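Local coordinates for protein forkhead-associated 1 (Saccharomyces cerevisiae, PDB 6C4U) that binds a phosphothreonine peptide of the human transcription factor c-Myc, as an engineered version of a yeast phosphothreonine-recognition domain, at residues Asn3-Val8 with Phe20-Ser25; Arg32-Val37 with Gln62-Glu67; Phe40-Ala45 with Asn52-Ser57; Leu72-Ser77 with Asn91-Leu96; Gly99-Val104 with Ile112-Ile117. All blocks are in the same frame, centred on the assembly; numbering follows the deposited sequence.

Contact 1. Residues Asn3-Val8 with Phe20-Ser25; sequences NIVFRV and FSADIS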
# COMPACT_ATOMS: atom_id res chain seq x y z
N ASN F 3 12.36 13.60 -1.01
CA ASN F 3 11.23 13.95 -0.13
C ASN F 3 10.27 12.77 -0.10
O ASN F 3 9.96 12.14 -1.11
CB ASN F 3 10.42 15.12 -0.65
CG ASN F 3 9.71 15.91 0.47
OD1 ASN F 3 10.32 16.17 1.51
ND2 ASN F 3 8.45 16.39 0.22
N ILE F 4 9.74 12.49 1.10
CA ILE F 4 8.88 11.43 1.39
C ILE F 4 7.45 11.61 0.98
O ILE F 4 6.84 12.59 1.35
CB ILE F 4 9.03 11.09 2.90
CG1 ILE F 4 8.73 9.65 2.99
CG2 ILE F 4 8.48 12.06 4.01
CD1 ILE F 4 9.93 8.89 2.43
N VAL F 5 6.87 10.63 0.30
CA VAL F 5 5.46 10.76 -0.13
C VAL F 5 4.53 10.35 0.99
O VAL F 5 3.54 11.05 1.27
CB VAL F 5 5.16 9.89 -1.36
CG1 VAL F 5 3.70 10.07 -1.79
CG2 VAL F 5 6.13 10.23 -2.50
N PHE F 6 4.82 9.19 1.58
CA PHE F 6 4.02 8.62 2.66
C PHE F 6 4.83 7.62 3.45
O PHE F 6 5.92 7.19 3.04
CB PHE F 6 2.72 7.97 2.14
CG PHE F 6 2.93 6.67 1.40
CD1 PHE F 6 3.40 6.65 0.09
CD2 PHE F 6 2.63 5.46 2.00
CE1 PHE F 6 3.61 5.44 -0.58
CE2 PHE F 6 2.83 4.26 1.33
CZ PHE F 6 3.33 4.25 0.06
N ARG F 7 4.27 7.23 4.59
CA ARG F 7 4.94 6.38 5.56
C ARG F 7 3.96 5.33 6.05
O ARG F 7 2.77 5.60 6.22
CB ARG F 7 5.42 7.26 6.70
CG ARG F 7 5.88 6.52 7.93
CD ARG F 7 6.38 7.52 8.99
NE ARG F 7 7.69 8.08 8.67
CZ ARG F 7 8.05 9.38 8.78
NH1 ARG F 7 7.17 10.31 9.12
NH2 ARG F 7 9.28 9.74 8.45
N VAL F 8 4.48 4.13 6.29
CA VAL F 8 3.66 2.97 6.61
C VAL F 8 4.11 2.37 7.92
O VAL F 8 5.25 1.97 8.09
CB VAL F 8 3.76 1.89 5.52
CG1 VAL F 8 3.05 0.63 5.90
CG2 VAL F 8 3.17 2.40 4.23
N PHE F 20 8.41 5.88 2.12
CA PHE F 20 8.36 5.71 0.67
C PHE F 20 8.47 7.08 0.01
O PHE F 20 7.60 7.95 0.22
CB PHE F 20 7.06 5.06 0.28
CG PHE F 20 6.96 3.63 0.69
CD1 PHE F 20 7.80 2.67 0.13
CD2 PHE F 20 6.04 3.22 1.63
CE1 PHE F 20 7.73 1.35 0.49
CE2 PHE F 20 5.98 1.90 2.01
CZ PHE F 20 6.81 0.97 1.45
N SER F 21 9.54 7.27 -0.75
CA SER F 21 9.85 8.59 -1.34
C SER F 21 9.81 8.54 -2.85
O SER F 21 9.73 7.45 -3.46
CB SER F 21 11.23 9.06 -0.88
OG SER F 21 12.16 8.03 -1.09
N ALA F 22 9.88 9.72 -3.45
CA ALA F 22 9.93 9.86 -4.90
C ALA F 22 10.58 11.18 -5.28
O ALA F 22 10.31 12.23 -4.67
CB ALA F 22 8.53 9.75 -5.47
N ASP F 23 11.42 11.12 -6.32
CA ASP F 23 12.09 12.29 -6.87
C ASP F 23 11.05 13.17 -7.57
O ASP F 23 10.38 12.70 -8.48
CB ASP F 23 13.16 11.81 -7.87
CG ASP F 23 14.07 12.92 -8.39
OD1 ASP F 23 13.88 14.12 -8.05
OD2 ASP F 23 15.00 12.59 -9.16
N ILE F 24 10.91 14.43 -7.16
CA ILE F 24 9.90 15.31 -7.77
C ILE F 24 10.22 15.70 -9.23
O ILE F 24 9.31 15.89 -10.04
CB ILE F 24 9.62 16.54 -6.89
CG1 ILE F 24 9.07 16.09 -5.53
CG2 ILE F 24 8.60 17.46 -7.55
CD1 ILE F 24 8.95 17.20 -4.50
N SER F 25 11.51 15.78 -9.58
CA SER F 25 11.91 15.94 -10.98
C SER F 25 11.32 14.82 -11.82
O SER F 25 10.46 15.06 -12.67
CB SER F 25 13.44 15.95 -11.14
OG SER F 25 14.01 17.11 -10.59

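Contact 2. Residues Arg32-Val37 with Gln62-Glu67; sequences RSIKKV and QILLGE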
# COMPACT_ATOMS: atom_id res chain seq x y z
N ARG F 32 2.53 9.65 -17.80
CA ARG F 32 1.34 8.91 -17.36
C ARG F 32 0.66 9.55 -16.14
O ARG F 32 1.32 10.22 -15.35
CB ARG F 32 1.76 7.48 -17.01
CG ARG F 32 2.29 6.71 -18.18
CD ARG F 32 2.81 5.35 -17.70
NE ARG F 32 4.16 5.42 -17.17
CZ ARG F 32 5.05 4.41 -17.19
NH1 ARG F 32 4.75 3.22 -17.71
NH2 ARG F 32 6.26 4.62 -16.69
N SER F 33 -0.65 9.35 -16.02
CA SER F 33 -1.40 9.83 -14.85
C SER F 33 -1.00 9.13 -13.53
O SER F 33 -1.23 9.67 -12.46
CB SER F 33 -2.90 9.70 -15.09
OG SER F 33 -3.67 10.28 -14.06
N ILE F 34 -0.44 7.93 -13.64
CA ILE F 34 0.07 7.18 -12.50
C ILE F 34 1.59 7.38 -12.46
O ILE F 34 2.33 6.79 -13.26
CB ILE F 34 -0.30 5.69 -12.60
CG1 ILE F 34 -1.81 5.50 -12.52
CG2 ILE F 34 0.41 4.84 -11.56
CD1 ILE F 34 -2.47 6.19 -11.37
N LYS F 35 2.02 8.19 -11.50
CA LYS F 35 3.40 8.67 -11.41
C LYS F 35 4.34 7.67 -10.79
O LYS F 35 5.51 7.65 -11.13
CB LYS F 35 3.46 9.97 -10.60
CG LYS F 35 2.55 11.09 -11.12
CD LYS F 35 2.88 11.49 -12.55
CE LYS F 35 2.07 12.68 -13.01
NZ LYS F 35 2.43 13.08 -14.42
N LYS F 36 3.85 6.84 -9.87
CA LYS F 36 4.70 5.82 -9.24
C LYS F 36 3.85 4.72 -8.60
O LYS F 36 2.70 4.97 -8.19
CB LYS F 36 5.60 6.48 -8.18
CG LYS F 36 6.61 5.53 -7.57
CD LYS F 36 7.91 6.19 -7.12
CE LYS F 36 8.94 5.10 -6.82
NZ LYS F 36 10.32 5.62 -6.66
N VAL F 37 4.41 3.51 -8.52
CA VAL F 37 3.70 2.38 -7.94
C VAL F 37 4.55 1.60 -6.95
O VAL F 37 5.67 1.18 -7.26
CB VAL F 37 3.21 1.40 -9.01
CG1 VAL F 37 2.43 0.24 -8.38
CG2 VAL F 37 2.36 2.15 -10.03
N GLN F 62 -1.29 -2.75 -4.26
CA GLN F 62 -0.39 -1.71 -4.70
C GLN F 62 -0.92 -0.39 -4.23
O GLN F 62 -2.13 -0.23 -4.02
CB GLN F 62 -0.31 -1.66 -6.24
CG GLN F 62 -0.22 -3.01 -6.93
CD GLN F 62 0.10 -2.92 -8.38
OE1 GLN F 62 1.24 -3.11 -8.76
NE2 GLN F 62 -0.92 -2.74 -9.20
N ILE F 63 -0.01 0.55 -4.06
CA ILE F 63 -0.36 1.93 -3.78
C ILE F 63 0.17 2.73 -4.95
O ILE F 63 1.32 2.57 -5.35
CB ILE F 63 0.19 2.40 -2.41
CG1 ILE F 63 -0.56 1.64 -1.31
CG2 ILE F 63 0.04 3.90 -2.25
CD1 ILE F 63 -0.08 1.90 0.09
N LEU F 64 -0.68 3.58 -5.50
CA LEU F 64 -0.34 4.33 -6.70
C LEU F 64 -0.28 5.81 -6.37
O LEU F 64 -1.18 6.33 -5.73
CB LEU F 64 -1.40 4.12 -7.76
CG LEU F 64 -1.41 2.82 -8.54
CD1 LEU F 64 -1.45 1.57 -7.69
CD2 LEU F 64 -2.60 2.91 -9.50
N LEU F 65 0.76 6.47 -6.85
CA LEU F 65 0.84 7.92 -6.75
C LEU F 65 0.20 8.53 -7.99
O LEU F 65 0.72 8.39 -9.08
CB LEU F 65 2.30 8.39 -6.62
CG LEU F 65 2.51 9.91 -6.57
CD1 LEU F 65 1.69 10.61 -5.51
CD2 LEU F 65 3.97 10.22 -6.28
N GLY F 66 -0.92 9.21 -7.80
CA GLY F 66 -1.64 9.93 -8.86
C GLY F 66 -0.98 11.23 -9.29
O GLY F 66 -0.05 11.71 -8.65
N GLU F 67 -1.47 11.77 -10.40
CA GLU F 67 -1.05 13.07 -10.93
C GLU F 67 -1.33 14.20 -9.93
O GLU F 67 -0.51 15.09 -9.72
CB GLU F 67 -1.77 13.34 -12.26
CG GLU F 67 -1.18 14.48 -13.11
CD GLU F 67 -1.55 14.40 -14.57
OE1 GLU F 67 -2.51 13.68 -14.91
OE2 GLU F 67 -0.87 15.06 -15.36

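Contact 3. Residues Phe40-Ala45 with Asn52-Ser57; sequences FGRNPA and NILPVS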
# COMPACT_ATOMS: atom_id res chain seq x y z
N PHE F 40 3.01 -4.38 -2.30
CA PHE F 40 3.02 -4.92 -0.96
C PHE F 40 2.66 -6.39 -1.12
O PHE F 40 1.63 -6.70 -1.71
CB PHE F 40 1.93 -4.20 -0.13
CG PHE F 40 2.26 -2.78 0.19
CD1 PHE F 40 2.17 -1.79 -0.78
CD2 PHE F 40 2.61 -2.41 1.49
CE1 PHE F 40 2.50 -0.49 -0.49
CE2 PHE F 40 2.93 -1.09 1.78
CZ PHE F 40 2.88 -0.14 0.79
N GLY F 41 3.49 -7.29 -0.61
CA GLY F 41 3.16 -8.71 -0.69
C GLY F 41 4.09 -9.68 0.00
O GLY F 41 5.10 -9.28 0.60
N ARG F 42 3.72 -10.96 -0.09
CA ARG F 42 4.52 -12.04 0.48
C ARG F 42 5.89 -12.18 -0.21
O ARG F 42 6.86 -12.60 0.41
CB ARG F 42 3.74 -13.37 0.42
CG ARG F 42 4.57 -14.62 0.66
CD ARG F 42 3.73 -15.80 1.09
NE ARG F 42 2.58 -16.05 0.22
CZ ARG F 42 2.61 -16.76 -0.91
NH1 ARG F 42 3.73 -17.31 -1.38
NH2 ARG F 42 1.48 -16.91 -1.61
N ASN F 43 5.94 -11.84 -1.50
CA ASN F 43 7.15 -11.98 -2.28
C ASN F 43 8.05 -10.81 -1.89
O ASN F 43 7.67 -9.66 -2.07
CB ASN F 43 6.83 -11.92 -3.78
CG ASN F 43 8.05 -12.16 -4.67
OD1 ASN F 43 9.17 -11.77 -4.36
ND2 ASN F 43 7.81 -12.82 -5.79
N PRO F 44 9.26 -11.10 -1.39
CA PRO F 44 10.18 -10.03 -0.98
C PRO F 44 10.70 -9.15 -2.11
O PRO F 44 11.39 -8.16 -1.84
CB PRO F 44 11.33 -10.78 -0.33
CG PRO F 44 11.32 -12.11 -0.99
CD PRO F 44 9.86 -12.43 -1.18
N ALA F 45 10.41 -9.52 -3.36
CA ALA F 45 10.61 -8.63 -4.51
C ALA F 45 9.81 -7.35 -4.40
O ALA F 45 10.20 -6.35 -5.00
CB ALA F 45 10.24 -9.34 -5.80
N ASN F 52 6.41 -13.81 5.08
CA ASN F 52 6.19 -15.09 4.40
C ASN F 52 4.97 -15.83 4.94
O ASN F 52 5.04 -16.99 5.31
CB ASN F 52 7.47 -15.95 4.46
CG ASN F 52 8.65 -15.29 3.77
OD1 ASN F 52 8.53 -14.77 2.66
ND2 ASN F 52 9.81 -15.31 4.41
N ILE F 53 3.83 -15.14 4.93
CA ILE F 53 2.56 -15.62 5.46
C ILE F 53 1.75 -16.13 4.26
O ILE F 53 1.38 -15.34 3.39
CB ILE F 53 1.75 -14.47 6.13
CG1 ILE F 53 2.62 -13.68 7.13
CG2 ILE F 53 0.47 -14.99 6.77
CD1 ILE F 53 3.06 -12.40 6.58
N LEU F 54 1.44 -17.43 4.20
CA LEU F 54 0.99 -18.02 2.93
C LEU F 54 -0.32 -17.46 2.35
O LEU F 54 -0.41 -17.24 1.15
CB LEU F 54 0.99 -19.56 3.00
CG LEU F 54 2.43 -20.21 2.90
CD1 LEU F 54 3.06 -20.21 1.49
CD2 LEU F 54 3.47 -19.69 3.89
N PRO F 55 -1.32 -17.20 3.19
CA PRO F 55 -2.58 -16.59 2.66
C PRO F 55 -2.46 -15.13 2.21
O PRO F 55 -3.44 -14.56 1.69
CB PRO F 55 -3.55 -16.71 3.84
CG PRO F 55 -2.96 -17.76 4.72
CD PRO F 55 -1.48 -17.58 4.60
N VAL F 56 -1.32 -14.51 2.45
CA VAL F 56 -1.00 -13.24 1.82
C VAL F 56 -0.49 -13.56 0.43
O VAL F 56 0.45 -14.35 0.27
CB VAL F 56 0.04 -12.43 2.63
CG1 VAL F 56 0.46 -11.17 1.87
CG2 VAL F 56 -0.53 -12.08 4.00
N SER F 57 -1.15 -12.98 -0.57
CA SER F 57 -0.71 -13.08 -1.96
C SER F 57 0.70 -12.51 -2.17
O SER F 57 1.12 -11.60 -1.47
CB SER F 57 -1.74 -12.39 -2.88
OG SER F 57 -3.06 -12.87 -2.60

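Contact 4. Residues Leu72-Ser77 with Asn91-Leu96; sequences LLNDIS and NSYQLL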
# COMPACT_ATOMS: atom_id res chain seq x y z
N LEU F 72 -3.65 5.97 -4.23
CA LEU F 72 -4.73 5.05 -4.51
C LEU F 72 -4.33 3.64 -4.12
O LEU F 72 -3.17 3.27 -4.27
CB LEU F 72 -5.04 5.08 -6.00
CG LEU F 72 -5.59 6.39 -6.51
CD1 LEU F 72 -5.44 6.40 -8.03
CD2 LEU F 72 -7.05 6.59 -6.14
N LEU F 73 -5.31 2.86 -3.68
CA LEU F 73 -5.10 1.48 -3.26
C LEU F 73 -5.75 0.48 -4.24
O LEU F 73 -6.97 0.51 -4.45
CB LEU F 73 -5.66 1.31 -1.84
CG LEU F 73 -5.81 -0.13 -1.33
CD1 LEU F 73 -4.47 -0.79 -1.13
CD2 LEU F 73 -6.58 -0.18 -0.05
N ASN F 74 -4.93 -0.41 -4.80
CA ASN F 74 -5.37 -1.43 -5.78
C ASN F 74 -5.27 -2.80 -5.10
O ASN F 74 -4.17 -3.30 -4.90
CB ASN F 74 -4.46 -1.33 -7.06
CG ASN F 74 -4.99 -2.14 -8.27
OD1 ASN F 74 -4.21 -2.56 -9.15
ND2 ASN F 74 -6.31 -2.32 -8.34
N ASP F 75 -6.40 -3.40 -4.71
CA ASP F 75 -6.34 -4.82 -4.26
C ASP F 75 -6.07 -5.72 -5.46
O ASP F 75 -6.74 -5.59 -6.47
CB ASP F 75 -7.64 -5.30 -3.57
CG ASP F 75 -7.57 -6.79 -3.17
OD1 ASP F 75 -6.49 -7.21 -2.73
OD2 ASP F 75 -8.57 -7.55 -3.31
N ILE F 76 -5.11 -6.64 -5.34
CA ILE F 76 -4.81 -7.60 -6.43
C ILE F 76 -4.54 -8.98 -5.85
O ILE F 76 -3.67 -9.74 -6.33
CB ILE F 76 -3.64 -7.12 -7.32
CG1 ILE F 76 -2.36 -6.93 -6.51
CG2 ILE F 76 -4.00 -5.80 -7.99
CD1 ILE F 76 -1.13 -6.65 -7.34
N SER F 77 -5.33 -9.32 -4.84
CA SER F 77 -5.05 -10.46 -3.99
C SER F 77 -6.09 -11.56 -4.13
O SER F 77 -7.26 -11.28 -4.41
CB SER F 77 -5.03 -10.02 -2.53
OG SER F 77 -6.31 -9.56 -2.11
N ASN F 91 -9.25 -5.36 -7.89
CA ASN F 91 -8.88 -4.62 -9.10
C ASN F 91 -9.57 -3.26 -9.26
O ASN F 91 -9.75 -2.79 -10.37
CB ASN F 91 -9.04 -5.52 -10.33
CG ASN F 91 -7.97 -6.60 -10.37
OD1 ASN F 91 -8.26 -7.80 -10.25
ND2 ASN F 91 -6.71 -6.16 -10.52
N SER F 92 -9.92 -2.63 -8.14
CA SER F 92 -10.47 -1.27 -8.11
C SER F 92 -9.39 -0.31 -7.64
O SER F 92 -8.31 -0.74 -7.20
CB SER F 92 -11.65 -1.18 -7.16
OG SER F 92 -11.21 -1.36 -5.82
N TYR F 93 -9.68 0.98 -7.69
CA TYR F 93 -8.70 2.01 -7.34
C TYR F 93 -9.31 2.96 -6.30
O TYR F 93 -9.99 3.91 -6.66
CB TYR F 93 -8.18 2.72 -8.63
CG TYR F 93 -7.48 1.72 -9.55
CD1 TYR F 93 -6.13 1.41 -9.37
CD2 TYR F 93 -8.17 1.03 -10.52
CE1 TYR F 93 -5.48 0.49 -10.17
CE2 TYR F 93 -7.54 0.07 -11.32
CZ TYR F 93 -6.19 -0.20 -11.14
OH TYR F 93 -5.55 -1.15 -11.93
N GLN F 94 -9.08 2.68 -5.02
CA GLN F 94 -9.69 3.45 -3.91
C GLN F 94 -8.77 4.55 -3.38
O GLN F 94 -7.57 4.30 -3.18
CB GLN F 94 -10.05 2.53 -2.74
CG GLN F 94 -10.84 1.28 -3.12
CD GLN F 94 -12.24 1.56 -3.61
OE1 GLN F 94 -12.65 2.70 -3.77
NE2 GLN F 94 -13.00 0.47 -3.83
N LEU F 95 -9.32 5.74 -3.14
CA LEU F 95 -8.56 6.88 -2.62
C LEU F 95 -8.11 6.66 -1.18
O LEU F 95 -8.92 6.27 -0.35
CB LEU F 95 -9.42 8.16 -2.65
CG LEU F 95 -8.61 9.46 -2.46
CD1 LEU F 95 -7.91 9.90 -3.76
CD2 LEU F 95 -9.51 10.56 -1.94
N LEU F 96 -6.83 6.90 -0.91
CA LEU F 96 -6.30 6.81 0.45
C LEU F 96 -6.31 8.19 1.09
O LEU F 96 -5.74 9.14 0.55
CB LEU F 96 -4.88 6.26 0.47
CG LEU F 96 -4.74 4.79 0.11
CD1 LEU F 96 -3.27 4.44 0.00
CD2 LEU F 96 -5.39 3.93 1.16

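Contact 5. Residues Gly99-Val104 with Ile112-Ile117; sequences GDEITV and ILSLVI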
# COMPACT_ATOMS: atom_id res chain seq x y z
N GLY F 99 -4.12 8.81 7.58
CA GLY F 99 -4.39 7.90 8.67
C GLY F 99 -5.20 6.66 8.36
O GLY F 99 -5.68 6.01 9.28
N ASP F 100 -5.35 6.30 7.09
CA ASP F 100 -6.15 5.11 6.73
C ASP F 100 -5.48 3.84 7.18
O ASP F 100 -4.26 3.79 7.30
CB ASP F 100 -6.40 5.05 5.21
CG ASP F 100 -7.55 5.93 4.75
OD1 ASP F 100 -8.15 6.65 5.59
OD2 ASP F 100 -7.86 5.92 3.55
N GLU F 101 -6.29 2.81 7.44
CA GLU F 101 -5.78 1.54 7.94
C GLU F 101 -6.03 0.41 6.94
O GLU F 101 -7.18 -0.01 6.71
CB GLU F 101 -6.42 1.21 9.30
CG GLU F 101 -5.84 0.01 10.03
CD GLU F 101 -6.56 -0.28 11.37
OE1 GLU F 101 -7.71 0.20 11.61
OE2 GLU F 101 -6.00 -0.98 12.22
N ILE F 102 -4.95 -0.10 6.37
CA ILE F 102 -4.98 -1.20 5.41
C ILE F 102 -4.76 -2.50 6.18
O ILE F 102 -3.80 -2.61 6.93
CB ILE F 102 -3.90 -0.99 4.32
CG1 ILE F 102 -4.14 0.35 3.61
CG2 ILE F 102 -3.96 -2.07 3.27
CD1 ILE F 102 -3.12 0.71 2.56
N THR F 103 -5.63 -3.48 5.96
CA THR F 103 -5.65 -4.72 6.76
C THR F 103 -5.73 -5.93 5.85
O THR F 103 -6.50 -5.91 4.90
CB THR F 103 -6.89 -4.76 7.69
OG1 THR F 103 -7.55 -3.47 7.72
CG2 THR F 103 -6.50 -5.17 9.05
N VAL F 104 -4.96 -6.97 6.15
CA VAL F 104 -5.01 -8.22 5.37
C VAL F 104 -5.14 -9.40 6.34
O VAL F 104 -4.77 -9.30 7.48
CB VAL F 104 -3.77 -8.40 4.46
CG1 VAL F 104 -3.64 -7.21 3.53
CG2 VAL F 104 -2.49 -8.57 5.25
N ILE F 112 -4.87 -10.97 11.88
CA ILE F 112 -4.78 -9.90 10.88
C ILE F 112 -3.38 -9.29 10.89
O ILE F 112 -2.66 -9.33 11.90
CB ILE F 112 -5.89 -8.81 11.07
CG1 ILE F 112 -5.64 -7.85 12.28
CG2 ILE F 112 -7.27 -9.46 11.01
CD1 ILE F 112 -6.70 -6.81 12.46
N LEU F 113 -3.00 -8.69 9.76
CA LEU F 113 -1.86 -7.77 9.70
C LEU F 113 -2.43 -6.39 9.32
O LEU F 113 -3.34 -6.29 8.48
CB LEU F 113 -0.87 -8.29 8.68
CG LEU F 113 0.36 -7.40 8.37
CD1 LEU F 113 1.07 -6.76 9.56
CD2 LEU F 113 1.37 -8.19 7.54
N SER F 114 -1.95 -5.36 10.00
CA SER F 114 -2.60 -4.05 9.93
C SER F 114 -1.56 -2.95 9.78
O SER F 114 -0.62 -2.87 10.57
CB SER F 114 -3.41 -3.80 11.18
OG SER F 114 -4.29 -2.71 11.02
N LEU F 115 -1.72 -2.15 8.72
CA LEU F 115 -0.77 -1.10 8.36
C LEU F 115 -1.52 0.23 8.34
O LEU F 115 -2.70 0.27 7.99
CB LEU F 115 -0.19 -1.34 6.99
CG LEU F 115 0.34 -2.73 6.67
CD1 LEU F 115 0.96 -2.67 5.24
CD2 LEU F 115 1.28 -3.28 7.73
N VAL F 116 -0.82 1.31 8.68
CA VAL F 116 -1.45 2.62 8.72
C VAL F 116 -0.66 3.59 7.86
O VAL F 116 0.57 3.66 7.97
CB VAL F 116 -1.57 3.14 10.16
CG1 VAL F 116 -2.15 4.55 10.20
CG2 VAL F 116 -2.48 2.20 10.95
N ILE F 117 -1.38 4.34 7.02
CA ILE F 117 -0.75 5.24 6.07
C ILE F 117 -0.71 6.61 6.68
O ILE F 117 -1.75 7.10 7.19
CB ILE F 117 -1.53 5.33 4.73
CG1 ILE F 117 -1.84 3.94 4.18
CG2 ILE F 117 -0.77 6.14 3.69
CD1 ILE F 117 -0.63 3.05 4.04

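Contact 1. Residues Asn3-Val8 with Phe20-Ser25
F20 O takes two backbone donors from the facing strand, and this shared acceptor shows how a beta bulge settles its polar accounts. V5 N gives the firmer bond, 2.8 Å from F20 O, while F6 N adds a weak one to the same oxygen. In return F20 N donates to F6 O at 3.0 Å, and past the bulge A22 N reaches N3 O weakly. V5 and F6 together stand across from F20, so the antiparallel register slips by one residue: a classic beta bulge in the hairpin of strands 4-10 and 18-21. The carbonyl I4 O is satisfied by N120 ND2.

F6 and F20 leave the sheet on the same face. The first torsion of F6 sets CG between the backbone N and the carbonyl carbon (chi1 72°), bringing its ring under F20, whose CB lies over the ring face, 4.0 Å from the centroid. The two rings are nearly parallel, at 29°, but slid apart. V8 CG2 meets the edge of the F20 ring at CE2, 3.6 Å away, and W38 meets both rings. With an alanine at F6, F20 CB and one side of its ring would probably be left without their partner, with V8 and W38 still in place. Between the two strands the hydrogen bonds are all backbone to backbone, which implies that the main chain sets the register while apolar F6, F20, V8, V5 and A22 supply the packing.

Contact 2. Residues Arg32-Val37 with Gln62-Glu67
L65 engages K35 and K36 with both polar atoms of its backbone, a second instance in this domain of two residues set against one. K35 N donates to L65 O at 2.8 Å, and L65 N donates to K36 O with an N-H...O angle of 174°. The outcome is a classic beta bulge between antiparallel strands 34-41 and 61-66.

The close-packed part lies at the buried pair L64 and L65, which point to opposite faces. L64 CD2 crosses the end of I34, 3.8 Å from I34 CD1. On the other face L65 CB meets K36 CB, and the L65 side chain reaches W38 and L71. The exposed V37 flanks L64, the two side chains pointing the same way, with V37 CG2 4.1 Å from L64 CG; its CG1 also rests on the amide of Q62, at 3.6 Å from Q62 OE1.

Toward solvent the grip is weaker. The K35 chain bends at its second torsion (chi2 -60°), passing G66 O and laying CE against E67 CG at 3.7 Å. Its ammonium makes a long salt bridge, K35 NZ to E67 OE2 at 4.0 Å, and binds E30 O more strongly, with R32 O a weak further acceptor. The chemistry implies a junction held by backbone bonds and hydrocarbon at its centre, with electrostatics adding only a loose tie at its exposed end.

Contact 3. Residues Phe40-Ala45 with Asn52-Ser57
R42 NE meets V56 O at 2.7 Å, almost head-on to the carbonyl, and R42 NH2 adds a weak bond to the same oxygen. From the backbone, R42 N donates to S57 O at 3.0 Å in a nearly linear bond of 178°. The first two torsions, with CG opposite the backbone N (chi1 166°), bring R42 CD to 3.3 Å from I53 O; the bend at chi3 (51°) then turns NE toward V56 O and sets the guanidinium with one face under L54 CD1. This is the peptide-binding edge of the FHA domain, where loops between strands carry the recognition residues: R42 packs on the backbone of the bound peptide, and S57 OG is hydrogen-bonded to its modified side chain. A leucine in place of R42 would probably leave V56 O without its mate and the loop less firmly tied to the strand end. Farther out, V56 N closes a type I turn onto I53 O at 3.0 Å, and T78 N holds S57 OG.

Contact 4. Residues Leu72-Ser77 with Asn91-Leu96
S92 O is gripped from N74 twice, once by the side-chain amide and once by the backbone. N74 ND2 donates to S92 O at 2.8 Å, approaching from above the carbonyl plane (40° out of it), and N74 CA makes a CA-H...O contact with the same oxygen at 3.3 Å. This places the amide across the Y93 ring: ND2 sits 3.4 Å above one face, offset toward the rim, with amide and ring planes 23° apart. The first torsion of N74 (chi1 -169°, CG opposite the backbone N) swings the group to lie alongside the tyrosine, pointing the same way. N74 OD1 has its own partner in Q62 NE2, consistent with the modelled orientation of the amide.

Backbone bonds carry the pairing on either side of this group. L73 N donates to Q94 O at 2.7 Å and Q94 N returns to L73 O at 3.1 Å, while N91 N donates to D75 O beyond them. L72 reaches over strand 94-96 with CD2 against the L95 backbone. On the face of L73, its CB meets L96 CD2 at 4.0 Å, and both leucines also touch L83. D75 OD1 binds T81 OG1, tying the strand end to the next loop. Strand 94-96, paired here with 71-75, is the outermost strand on this side of the mixed sheet of the FHA beta sandwich.

Contact 5. Residues Gly99-Val104 with Ile112-Ile117
E101 reaches along the facing strand to S114, a worked case of a polar side chain tying two hairpin strands diagonally. Its CB lies 4.1 Å from L115 O; CG comes 3.3 Å from S114 OG and touches V116 CG2; at the tip OE2 accepts the S114 hydroxyl at 2.7 Å, on the anti side and 25° out of the carboxylate plane. The glutamate chain is fully extended (chi1 -171°), which carries the carboxylate away from its pair V116 to S114, two residues earlier on the facing strand. T103 CG2 on this face meets I112 CD1 at 3.8 Å.

The opposite face is apolar. I102 CD1 crosses I117 CD1 obliquely at 3.7 Å, with F61 and I63 of the other sheet packed against I102. V104 lies beside L113, its CG2 3.8 Å from L113 CB. Reciprocal backbone bonds join I102 to L115 and V104 to L113, and I117 N donates to the backbone O of D100, a residue whose carboxylate is bound by S97 N. Such an antiparallel beta hairpin, one face mixed and the other apolar and turned to the core, forms inner strands of the six-stranded sheet in the FHA beta sandwich.

In the fold
I63 of contact 2 is one place where the two sheets of the sandwich meet: its CD1 lies 3.9 Å from F6 CE2 of contact 1 and 4.1 Å from I102 CD1 of contact 5. Within its own sheet the same I63 CD1 is 3.6 Å from F40 CE1 of contact 3. Contacts 1 and 5 share one sheet, where V8 and F6 pack on L115 and I117; contacts 2 and 4 are joined in the other through a probable hydrogen bond, L64 N to L72 O at 2.8 Å. Contact 3 carries the peptide site; its centre and that of contact 1 are about 23 Å apart, yet linked through the core by F20 CE2 and F40 CZ, 3.9 Å apart. Contact 4 approaches the site through S77, whose CA is 3.4 Å from S57 OG.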